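Local coordinates for putidaredoxin reductase (Pseudomonas putida, PDB 1Q1R), which probably passes electrons from NADH through its bound FAD to the iron-sulfur protein putidaredoxin, which supplies the cytochrome P450cam monooxygenase, at residues A[56-59]-A[60-63]; A[267-270]-A[271-275]; A[297-301]-A[302-306]. All coordinates share one frame; numbering follows the deposited sequence.

Interaction 1 of 3, residues A[56-59]-A[60-63]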
# COMPACT_ATOMS: atom_id res chain seq x y z
N LYS A 56 4.97 -1.54 20.48
CA LYS A 56 5.77 -2.70 20.83
C LYS A 56 7.05 -2.88 20.03
O LYS A 56 7.79 -3.83 20.25
CB LYS A 56 4.91 -3.96 20.71
CG LYS A 56 3.73 -3.98 21.67
CD LYS A 56 2.84 -5.18 21.43
CE LYS A 56 1.64 -5.17 22.37
NZ LYS A 56 2.06 -5.28 23.80
N ALA A 57 7.30 -1.97 19.10
CA ALA A 57 8.53 -2.03 18.30
C ALA A 57 9.27 -0.71 18.51
O ALA A 57 8.64 0.32 18.74
CB ALA A 57 8.19 -2.23 16.82
N THR A 58 10.60 -0.75 18.43
CA THR A 58 11.39 0.46 18.63
C THR A 58 11.44 1.30 17.36
O THR A 58 11.19 0.81 16.26
CB THR A 58 12.83 0.12 19.05
OG1 THR A 58 13.51 -0.52 17.97
CG2 THR A 58 12.82 -0.80 20.27
N ALA A 59 11.77 2.58 17.52
CA ALA A 59 11.84 3.46 16.36
C ALA A 59 12.98 2.99 15.48
O ALA A 59 12.91 3.08 14.25
CB ALA A 59 12.06 4.89 16.80
N GLU A 60 14.03 2.49 16.12
CA GLU A 60 15.21 2.00 15.43
C GLU A 60 14.87 0.86 14.47
O GLU A 60 15.39 0.80 13.35
CB GLU A 60 16.23 1.53 16.48
CG GLU A 60 17.55 1.06 15.94
CD GLU A 60 18.51 0.67 17.06
OE1 GLU A 60 18.25 -0.33 17.75
OE2 GLU A 60 19.50 1.39 17.25
N SER A 61 13.98 -0.04 14.89
CA SER A 61 13.59 -1.17 14.07
C SER A 61 12.87 -0.74 12.78
O SER A 61 12.77 -1.53 11.83
CB SER A 61 12.70 -2.13 14.87
OG SER A 61 11.42 -1.59 15.12
N LEU A 62 12.40 0.50 12.73
CA LEU A 62 11.70 0.99 11.54
C LEU A 62 12.59 1.37 10.35
O LEU A 62 12.12 1.39 9.21
CB LEU A 62 10.83 2.19 11.90
CG LEU A 62 9.71 2.05 12.93
CD1 LEU A 62 9.05 3.41 13.13
CD2 LEU A 62 8.69 1.02 12.48
N TYR A 63 13.86 1.69 10.60
CA TYR A 63 14.76 2.09 9.52
C TYR A 63 14.81 1.08 8.37
O TYR A 63 14.94 -0.13 8.60
CB TYR A 63 16.19 2.28 10.05
CG TYR A 63 16.35 3.33 11.14
CD1 TYR A 63 17.48 3.33 11.96
CD2 TYR A 63 15.39 4.32 11.34
CE1 TYR A 63 17.65 4.29 12.96
CE2 TYR A 63 15.55 5.30 12.34
CZ TYR A 63 16.69 5.27 13.14
OH TYR A 63 16.86 6.22 14.14
O HOH W 1 15.85 -1.47 18.77
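A single helical turn in the loop between strand 31-35 and helix 67-72, in the pyridine nucleotide-disulphide oxidoreductase part of the chain, starts where Thr58 and Ser61 bond to each other. The side chain of Thr58 reaches forward to the main chain of Ser61: its OG1 takes the amide N of Ser61 at 3.2 Å, with an N-H...O angle of 149°. Ser61 answers with its own hydroxyl, OG donating to the carbonyl O of Thr58 over 2.7 Å, about 20° off the carbonyl plane. With OG1 between the backbone N and the carbonyl carbon (chi1 67°), Thr58 brings its hydroxyl forward to Ser61 N; the like torsion in Ser61 brings OG back to Thr58 O. The methyl of Ala57 closes on the far end of the serine, CB lying 3.7 Å from Ser61 OG.

One residue further on, the amide N of Leu62 bonds to Ala59 O at 3.0 Å, coming from well above the carbonyl plane. Tyr63 then folds back, its ring laid across the start of the helical turn with Glu60 CA over the ring centre, 4.1 Å above the plane. On the outer side a water links Thr58 OG1 (2.6 Å) to Glu60 OE1, donating to the carboxylate oxygen at 2.8 Å; the extended glutamate chain carries that oxygen out to it. Leu62 turns the other way and is buried against Pro47 and Tyr52, while its backbone bonds to His44.

The two hydroxyls thus work as a reciprocal pair, one receiving a main-chain N-H and the other donating a hydrogen bond to a main-chain carbonyl. These bonds add to the backbone bonds from residue i to i+3, such as Leu62 N to Ala59 O, where no regular alpha-helical run forms.

Interaction 2 of 3, residues A[267-270]-A[271-275]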
# COMPACT_ATOMS: atom_id res chain seq x y z
N VAL A 267 2.27 7.16 -15.76
CA VAL A 267 2.35 6.09 -16.76
C VAL A 267 3.78 5.71 -17.13
O VAL A 267 4.60 6.56 -17.46
CB VAL A 267 1.59 6.50 -18.05
CG1 VAL A 267 1.70 5.40 -19.10
CG2 VAL A 267 0.12 6.77 -17.71
N ILE A 268 4.07 4.41 -17.07
CA ILE A 268 5.39 3.90 -17.42
C ILE A 268 5.24 2.69 -18.34
O ILE A 268 4.21 2.01 -18.31
CB ILE A 268 6.19 3.47 -16.17
CG1 ILE A 268 5.46 2.35 -15.43
CG2 ILE A 268 6.37 4.66 -15.25
CD1 ILE A 268 6.30 1.68 -14.36
N ASN A 269 6.26 2.42 -19.14
CA ASN A 269 6.21 1.28 -20.06
C ASN A 269 6.90 0.05 -19.49
O ASN A 269 7.36 0.05 -18.34
CB ASN A 269 6.83 1.64 -21.42
CG ASN A 269 8.28 2.06 -21.32
OD1 ASN A 269 9.02 1.58 -20.46
ND2 ASN A 269 8.70 2.94 -22.22
N GLU A 270 6.98 -1.00 -20.30
CA GLU A 270 7.60 -2.25 -19.88
C GLU A 270 9.02 -2.06 -19.38
O GLU A 270 9.55 -2.91 -18.66
CB GLU A 270 7.57 -3.28 -21.02
CG GLU A 270 8.33 -2.88 -22.29
CD GLU A 270 7.60 -1.83 -23.13
OE1 GLU A 270 8.15 -1.45 -24.19
OE2 GLU A 270 6.49 -1.40 -22.75
N HIS A 271 9.65 -0.95 -19.75
CA HIS A 271 11.01 -0.68 -19.30
C HIS A 271 11.06 0.33 -18.15
O HIS A 271 12.11 0.91 -17.87
CB HIS A 271 11.87 -0.18 -20.46
CG HIS A 271 12.04 -1.19 -21.55
ND1 HIS A 271 11.11 -1.37 -22.56
CD2 HIS A 271 13.01 -2.11 -21.77
CE1 HIS A 271 11.50 -2.35 -23.34
NE2 HIS A 271 12.65 -2.82 -22.89
N MET A 272 9.91 0.52 -17.51
CA MET A 272 9.79 1.43 -16.37
C MET A 272 9.90 2.90 -16.75
O MET A 272 9.81 3.78 -15.89
CB MET A 272 10.85 1.10 -15.31
CG MET A 272 10.86 -0.36 -14.84
SD MET A 272 9.23 -0.98 -14.34
CE MET A 272 9.04 -0.19 -12.72
N GLN A 273 10.07 3.17 -18.05
CA GLN A 273 10.21 4.54 -18.54
C GLN A 273 8.88 5.27 -18.68
O GLN A 273 7.85 4.68 -19.00
CB GLN A 273 10.89 4.54 -19.91
CG GLN A 273 12.24 3.84 -19.94
CD GLN A 273 12.78 3.72 -21.36
OE1 GLN A 273 13.04 4.72 -22.02
NE2 GLN A 273 12.95 2.49 -21.82
N THR A 274 8.91 6.58 -18.44
CA THR A 274 7.72 7.41 -18.58
C THR A 274 7.73 7.91 -20.02
O THR A 274 8.47 7.39 -20.85
CB THR A 274 7.77 8.64 -17.65
OG1 THR A 274 8.85 9.49 -18.06
CG2 THR A 274 7.99 8.22 -16.21
N SER A 275 6.92 8.92 -20.32
CA SER A 275 6.87 9.47 -21.67
C SER A 275 8.28 9.91 -22.07
O SER A 275 8.61 9.99 -23.25
CB SER A 275 5.94 10.68 -21.72
OG SER A 275 4.67 10.36 -21.18
O HOH W 2 4.33 9.07 -18.26
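Asn269 and Met272 close a type I beta turn, Met272 N donating to Asn269 O at 2.7 Å, in the loop between strands 266-267 and 279-281. Inside it the carboxamide of Asn269 forms an Asx turn: its OD1 receives His271 N at 2.7 Å, and Gln273 N is a second donor to the same oxygen at 3.1 Å, the two coming from opposite faces of the amide plane. With CG between the backbone N and the carbonyl carbon (chi1 60°), the amide is folded over the bend. A leucine here would probably leave those two N-H groups without their acceptor and the bend freer to open. Asn269 N adds a bond to Gln273 O, lying in the carbonyl plane.

The tight side is apolar. Ile268 and Met272 run side by side, Ile268 CD1 touching Met272 CE at 3.7 Å, and the methionine, bent at chi2 and chi3, packs on Gln308, Lys311, Ile312 and Ile315 of helix 302-316. Ile268 continues this packing onto Ala281, Ala286 and Phe288.

The solvent side is looser: Glu270 and His271 are exposed, their carboxylate and ring planes 65° apart. Near the open end of the hairpin-like bend, a water donates to Val267 O at 2.6 Å, and beside it Thr274 CA points its hydrogen at the same carbonyl oxygen, CA to O being 3.4 Å.

Interaction 3 of 3, residues A[297-301]-A[302-306]. With FAD (flavin-adenine dinucleotide), chain C.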
# COMPACT_ATOMS: atom_id res chain seq x y z
N VAL A 297 -2.70 -0.88 -14.44
CA VAL A 297 -3.03 -0.82 -13.02
C VAL A 297 -1.99 0.00 -12.26
O VAL A 297 -0.92 0.28 -12.78
CB VAL A 297 -3.05 -2.23 -12.40
CG1 VAL A 297 -3.99 -3.14 -13.17
CG2 VAL A 297 -1.64 -2.81 -12.40
N ARG A 298 -2.35 0.40 -11.04
CA ARG A 298 -1.44 1.13 -10.16
C ARG A 298 -1.57 0.41 -8.82
O ARG A 298 -2.66 0.35 -8.25
CB ARG A 298 -1.83 2.61 -10.01
CG ARG A 298 -0.83 3.39 -9.12
CD ARG A 298 -1.06 4.90 -9.16
NE ARG A 298 -2.38 5.26 -8.64
CZ ARG A 298 -2.71 5.19 -7.36
NH1 ARG A 298 -1.83 4.79 -6.46
NH2 ARG A 298 -3.94 5.51 -6.98
N ILE A 299 -0.48 -0.14 -8.33
CA ILE A 299 -0.54 -0.90 -7.08
C ILE A 299 0.17 -0.24 -5.91
O ILE A 299 1.28 0.26 -6.05
CB ILE A 299 0.02 -2.32 -7.30
CG1 ILE A 299 -0.78 -3.02 -8.40
CG2 ILE A 299 -0.04 -3.13 -6.00
CD1 ILE A 299 -0.40 -4.46 -8.62
N GLU A 300 -0.49 -0.25 -4.76
CA GLU A 300 0.05 0.33 -3.54
C GLU A 300 0.40 -0.79 -2.57
O GLU A 300 -0.43 -1.18 -1.75
CB GLU A 300 -0.99 1.27 -2.91
CG GLU A 300 -1.27 2.54 -3.72
CD GLU A 300 -2.57 3.23 -3.33
OE1 GLU A 300 -3.13 2.93 -2.24
OE2 GLU A 300 -3.04 4.08 -4.10
N SER A 301 1.62 -1.32 -2.65
CA SER A 301 2.02 -2.39 -1.74
C SER A 301 3.54 -2.49 -1.63
O SER A 301 4.27 -1.97 -2.48
CB SER A 301 1.50 -3.75 -2.24
OG SER A 301 2.34 -4.27 -3.25
N VAL A 302 4.00 -3.16 -0.58
CA VAL A 302 5.43 -3.34 -0.39
C VAL A 302 5.97 -4.26 -1.48
O VAL A 302 6.96 -3.93 -2.14
CB VAL A 302 5.73 -3.95 1.00
CG1 VAL A 302 7.16 -4.50 1.04
CG2 VAL A 302 5.55 -2.88 2.08
N PRO A 303 5.33 -5.41 -1.70
CA PRO A 303 5.84 -6.30 -2.75
C PRO A 303 5.95 -5.60 -4.10
O PRO A 303 6.93 -5.79 -4.83
CB PRO A 303 4.83 -7.44 -2.76
CG PRO A 303 4.40 -7.50 -1.31
CD PRO A 303 4.19 -6.03 -1.00
N ASN A 304 4.96 -4.77 -4.42
CA ASN A 304 4.98 -4.06 -5.69
C ASN A 304 6.17 -3.10 -5.77
O ASN A 304 6.85 -3.03 -6.80
CB ASN A 304 3.67 -3.28 -5.88
CG ASN A 304 3.64 -2.52 -7.19
OD1 ASN A 304 3.60 -1.29 -7.21
ND2 ASN A 304 3.65 -3.25 -8.30
N ALA A 305 6.42 -2.38 -4.69
CA ALA A 305 7.54 -1.44 -4.67
C ALA A 305 8.86 -2.18 -4.82
O ALA A 305 9.75 -1.73 -5.55
CB ALA A 305 7.54 -0.64 -3.36
N LEU A 306 9.00 -3.30 -4.13
CA LEU A 306 10.23 -4.08 -4.21
C LEU A 306 10.46 -4.61 -5.63
O LEU A 306 11.54 -4.44 -6.19
CB LEU A 306 10.18 -5.25 -3.21
CG LEU A 306 10.08 -4.86 -1.73
CD1 LEU A 306 9.92 -6.11 -0.86
CD2 LEU A 306 11.33 -4.09 -1.34
PA FAD C . 5.86 6.64 -0.29
O1A FAD C . 4.71 7.58 -0.24
O2A FAD C . 6.09 5.75 0.87
O5B FAD C . 7.21 7.46 -0.56
C5B FAD C . 7.24 8.59 -1.44
C4B FAD C . 8.07 9.71 -0.79
O4B FAD C . 8.44 10.71 -1.80
C3B FAD C . 7.24 10.46 0.27
O3B FAD C . 8.09 10.81 1.37
C2B FAD C . 6.82 11.71 -0.46
O2B FAD C . 6.60 12.78 0.47
C1B FAD C . 8.05 12.01 -1.29
N9A FAD C . 7.84 13.00 -2.38
C8A FAD C . 6.78 13.08 -3.20
N7A FAD C . 6.95 14.13 -4.02
C5A FAD C . 8.10 14.71 -3.72
C6A FAD C . 8.79 15.82 -4.21
N6A FAD C . 8.27 16.54 -5.21
N1A FAD C . 9.98 16.16 -3.67
C2A FAD C . 10.51 15.45 -2.66
N3A FAD C . 9.87 14.38 -2.17
C4A FAD C . 8.67 13.99 -2.68
N1 FAD C . 1.87 -2.56 1.99
C2 FAD C . 1.92 -3.96 2.10
O2 FAD C . 2.28 -4.63 1.14
N3 FAD C . 1.56 -4.57 3.31
C4 FAD C . 1.17 -3.78 4.42
O4 FAD C . 0.90 -4.33 5.49
C4X FAD C . 1.12 -2.38 4.31
N5 FAD C . 0.79 -1.61 5.39
C5X FAD C . 0.81 -0.24 5.33
C6 FAD C . 0.49 0.52 6.48
C7 FAD C . 0.53 1.93 6.43
C7M FAD C . 0.15 2.74 7.69
C8 FAD C . 0.90 2.58 5.23
C8M FAD C . 0.98 4.12 5.15
C9 FAD C . 1.22 1.83 4.09
C9A FAD C . 1.17 0.41 4.13
N10 FAD C . 1.50 -0.37 3.00
C10 FAD C . 1.48 -1.78 3.09
C1' FAD C . 1.86 0.29 1.70
C2' FAD C . 3.37 0.27 1.48
O2' FAD C . 4.02 0.74 2.67
C3' FAD C . 3.77 1.15 0.28
O3' FAD C . 3.03 0.72 -0.87
C4' FAD C . 5.27 1.03 0.00
O4' FAD C . 6.01 1.45 1.16
C5' FAD C . 5.71 1.90 -1.20
O5' FAD C . 5.66 3.30 -0.90
P FAD C . 6.37 4.33 -1.93
O1P FAD C . 7.81 4.41 -1.59
O2P FAD C . 6.00 3.93 -3.30
O3P FAD C . 5.64 5.75 -1.63
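With its OG held between the backbone N and the carbonyl carbon (chi1 81°), Ser301 turns its hydroxyl over the first turn of helix 302-316, while Asn304 swings CG opposite its own backbone N (chi1 -180°) and sends its amide back toward Ile299. Ser301 is the N-cap: its OG accepts from Asn304 N at 2.9 Å, serving an N-H that has no preceding helical carbonyl to bond. Ser301 O takes Ala305 N at 3.1 Å, the first regular bond of the helix. Ser301 OG also lies 3.1 Å from CB of Asn304, the residue whose N-H it accepts.

Asn304 crosses Ile299 obliquely, the isoleucine CB 3.6 Å from Asn304 CG and its CG2 against Asn304 CB. The closest approach of the pair, Ile299 O to Asn304 OD1 at 3.0 Å, brings two acceptors together and is not a bond; the amide's ND2 is turned to Gln308 OE1, one turn along the helix.

The helix start is aimed at the flavin. Val302 N donates to FAD O2 over 2.8 Å in a nearly straight line, 167° at the hydrogen, and Val302 CG2 lies beside the same pyrimidine ring, near N1. The helix dipole and this N-H would probably stabilise negative charge at the N1 and O2 end when the flavin is reduced. Further along the cofactor, Ala305 CB packs on FAD C5' at 3.8 Å.

Before the helix, Arg298 and Glu300 form a salt bridge, NH1 to OE2 2.7 Å, and Arg298 also bonds to the carbonyls of Asn264 and Asp284. A short connection from strand 295-298 leads into helix 302-316: Phe288 of strand 286-290 packs on Ile299 and Asn304, Leu14 of helix 14-25 meets Val302 and Ala305, and Trp328 and Trp330 of strand 328-333 cover Pro303.

All three contacts are local, but they differ in depth. Interaction 3 is buried, its centre about 7 Å from the centre of the chain, and is the only one of the three that touches FAD; interaction 1 lies at the surface and interaction 2 is partly buried. Interactions 2 and 3 share elements: Met272 packs on helix 302-316, whose first turn interaction 3 caps, and both lean on Phe288, with nearest atoms about 7 Å apart. Interaction 1 stands apart from both, its centre 23 Å from that of interaction 3. Side-chain oxygens take backbone N-H groups in each: threonine at 56-63, asparagine at 267-275, and serine at 297-306, where the flavin adds another acceptor.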